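Local coordinates for CurK, CurL fusion protein (PDB 4MYZ) that pairs, as an engineered fusion, the CurK C-terminal and CurL N-terminal class 2 docking domains that probably link these modules of the curacin A polyketide synthase, at residues Gln24-Leu29 with Gln58-Ala63. Sequence-based numbering, arbitrary orientation.
Sequences QEIEAL and QRALIA
The backbone bond from Ala63 N to Arg59 O (2.9 Å) closes the helical turn on which Ile26 rests. Ile26 belongs to the CurK C-terminal docking domain and that turn to the CurL N-terminal one, so the contact is part of the class 2 docking interface; one chain holds both because the construct is an engineered fusion. Contact between them is made without polar bonds. CG1 of Ile26 is turned anti to its own carbonyl carbon (chi1 -67°), and the extended chain beyond it carries CD1 onto the peptide link between Arg59 and Ala60, with CD1 at 3.6 Å from Ala60 N. The same methyl lies 3.8 Å from Arg59 CB. Further along, the Ala63 methyl meets both branches of Ile26, its CB being 3.9 Å from CG1 and 4.0 Å from CG2. Leu29 completes the patch: with CG anti to the backbone N (chi1 -176°), its CD2 reaches the CB of Ala63 and lies 3.8 Å from that residue's carbonyl O. Shortening Ile26 to an alanine is likely to open a gap over the Arg59-Ala60 peptide and leave the Ala63 methyl with Leu29 as its main apolar neighbour here. The small Ala60 and Ala63 are consistent with this close approach to the backbone, the segment axes being 10.3 Å apart. Segments 24-29 and 58-63, on helices 15-32 and 56-71, run roughly parallel, at 28°, with Val22 and Leu23 extending the packing onto Ala60 and Arg59. From the second subunit, Leu71 packs on Leu29 and Arg68 forms a salt bridge with Glu25, joining this helix pair to its copy.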
loop_
_atom_site.group_PDB
_atom_site.type_symbol
_atom_site.label_atom_id
_atom_site.label_comp_id
_atom_site.label_asym_id
_atom_site.label_seq_id
_atom_site.Cartn_x
_atom_site.Cartn_y
_atom_site.Cartn_z
ATOM N N GLN B 24 -1.179 0.589 -10.312
ATOM C CA GLN B 24 -2.018 1.690 -10.768
ATOM C C GLN B 24 -2.493 2.555 -9.598
ATOM O O GLN B 24 -2.551 3.787 -9.685
ATOM C CB GLN B 24 -3.228 1.156 -11.526
ATOM C CG GLN B 24 -2.938 0.515 -12.882
ATOM C CD GLN B 24 -4.105 -0.383 -13.316
ATOM O OE1 GLN B 24 -5.234 -0.226 -12.846
ATOM N NE2 GLN B 24 -3.825 -1.355 -14.169
ATOM N N GLU B 25 -2.862 1.930 -8.489
ATOM C CA GLU B 25 -3.274 2.709 -7.340
ATOM C C GLU B 25 -2.125 3.506 -6.745
ATOM O O GLU B 25 -2.331 4.641 -6.327
ATOM C CB GLU B 25 -3.912 1.840 -6.266
ATOM C CG GLU B 25 -4.924 2.574 -5.428
ATOM C CD GLU B 25 -6.168 3.007 -6.215
ATOM O OE1 GLU B 25 -6.749 4.012 -5.826
ATOM O OE2 GLU B 25 -6.574 2.324 -7.187
ATOM N N ILE B 26 -0.921 2.923 -6.730
ATOM C CA ILE B 26 0.257 3.637 -6.222
ATOM C C ILE B 26 0.558 4.879 -7.068
ATOM O O ILE B 26 0.866 5.949 -6.535
ATOM C CB ILE B 26 1.479 2.710 -6.152
ATOM C CG1 ILE B 26 1.264 1.625 -5.095
ATOM C CG2 ILE B 26 2.715 3.503 -5.831
ATOM C CD1 ILE B 26 2.297 0.545 -5.089
ATOM N N GLU B 27 0.502 4.727 -8.395
ATOM C CA GLU B 27 0.675 5.882 -9.294
ATOM C C GLU B 27 -0.313 7.006 -8.953
ATOM O O GLU B 27 0.064 8.187 -8.871
ATOM C CB GLU B 27 0.479 5.453 -10.747
ATOM C CG GLU B 27 0.512 6.596 -11.762
ATOM C CD GLU B 27 1.860 7.289 -11.869
ATOM O OE1 GLU B 27 2.891 6.677 -11.512
ATOM O OE2 GLU B 27 1.873 8.471 -12.287
ATOM N N ALA B 28 -1.589 6.666 -8.749
ATOM C CA ALA B 28 -2.585 7.671 -8.429
ATOM C C ALA B 28 -2.276 8.354 -7.090
ATOM O O ALA B 28 -2.455 9.555 -6.939
ATOM C CB ALA B 28 -3.954 7.032 -8.390
ATOM N N LEU B 29 -1.863 7.567 -6.112
ATOM C CA LEU B 29 -1.523 8.086 -4.796
ATOM C C LEU B 29 -0.310 8.995 -4.858
ATOM O O LEU B 29 -0.278 10.025 -4.174
ATOM C CB LEU B 29 -1.293 6.913 -3.853
ATOM C CG LEU B 29 -1.011 7.079 -2.379
ATOM C CD1 LEU B 29 -2.208 7.726 -1.723
ATOM C CD2 LEU B 29 -0.742 5.708 -1.786
ATOM N N GLN B 58 6.508 -4.655 -2.504
ATOM C CA GLN B 58 7.527 -3.740 -1.963
ATOM C C GLN B 58 7.112 -2.302 -2.198
ATOM O O GLN B 58 7.228 -1.455 -1.293
ATOM C CB GLN B 58 8.890 -4.009 -2.595
ATOM C CG GLN B 58 9.549 -5.282 -2.043
ATOM C CD GLN B 58 10.775 -5.713 -2.824
ATOM O OE1 GLN B 58 10.870 -5.542 -4.023
ATOM N NE2 GLN B 58 11.678 -6.413 -2.124
ATOM N N ARG B 59 6.692 -1.994 -3.430
ATOM C CA ARG B 59 6.214 -0.645 -3.696
ATOM C C ARG B 59 4.997 -0.283 -2.841
ATOM O O ARG B 59 4.837 0.864 -2.427
ATOM C CB ARG B 59 5.924 -0.422 -5.171
ATOM C CG ARG B 59 7.119 -0.493 -6.081
ATOM C CD ARG B 59 6.772 0.199 -7.379
ATOM N NE ARG B 59 7.821 0.181 -8.392
ATOM C CZ ARG B 59 8.806 1.057 -8.478
ATOM N NH1 ARG B 59 8.962 2.003 -7.568
ATOM N NH2 ARG B 59 9.641 0.984 -9.512
ATOM N N ALA B 60 4.137 -1.262 -2.585
ATOM C CA ALA B 60 2.952 -1.034 -1.749
ATOM C C ALA B 60 3.359 -0.654 -0.357
ATOM O O ALA B 60 2.736 0.231 0.221
ATOM C CB ALA B 60 2.046 -2.227 -1.719
ATOM N N LEU B 61 4.365 -1.301 0.221
ATOM C CA LEU B 61 4.806 -0.936 1.566
ATOM C C LEU B 61 5.254 0.525 1.598
ATOM O O LEU B 61 4.913 1.268 2.500
ATOM C CB LEU B 61 5.929 -1.869 2.028
ATOM C CG LEU B 61 6.503 -1.549 3.406
ATOM C CD1 LEU B 61 5.416 -1.508 4.455
ATOM C CD2 LEU B 61 7.612 -2.535 3.741
ATOM N N ILE B 62 6.067 0.903 0.609
ATOM C CA ILE B 62 6.572 2.297 0.561
ATOM C C ILE B 62 5.386 3.275 0.453
ATOM O O ILE B 62 5.340 4.280 1.174
ATOM C CB ILE B 62 7.563 2.461 -0.598
ATOM C CG1 ILE B 62 8.836 1.667 -0.309
ATOM C CG2 ILE B 62 7.885 3.914 -0.847
ATOM C CD1 ILE B 62 9.732 1.481 -1.499
ATOM N N ALA B 63 4.428 2.968 -0.410
ATOM C CA ALA B 63 3.301 3.858 -0.651
ATOM C C ALA B 63 2.406 3.948 0.577
ATOM O O ALA B 63 1.891 5.046 0.881
ATOM C CB ALA B 63 2.507 3.351 -1.841
#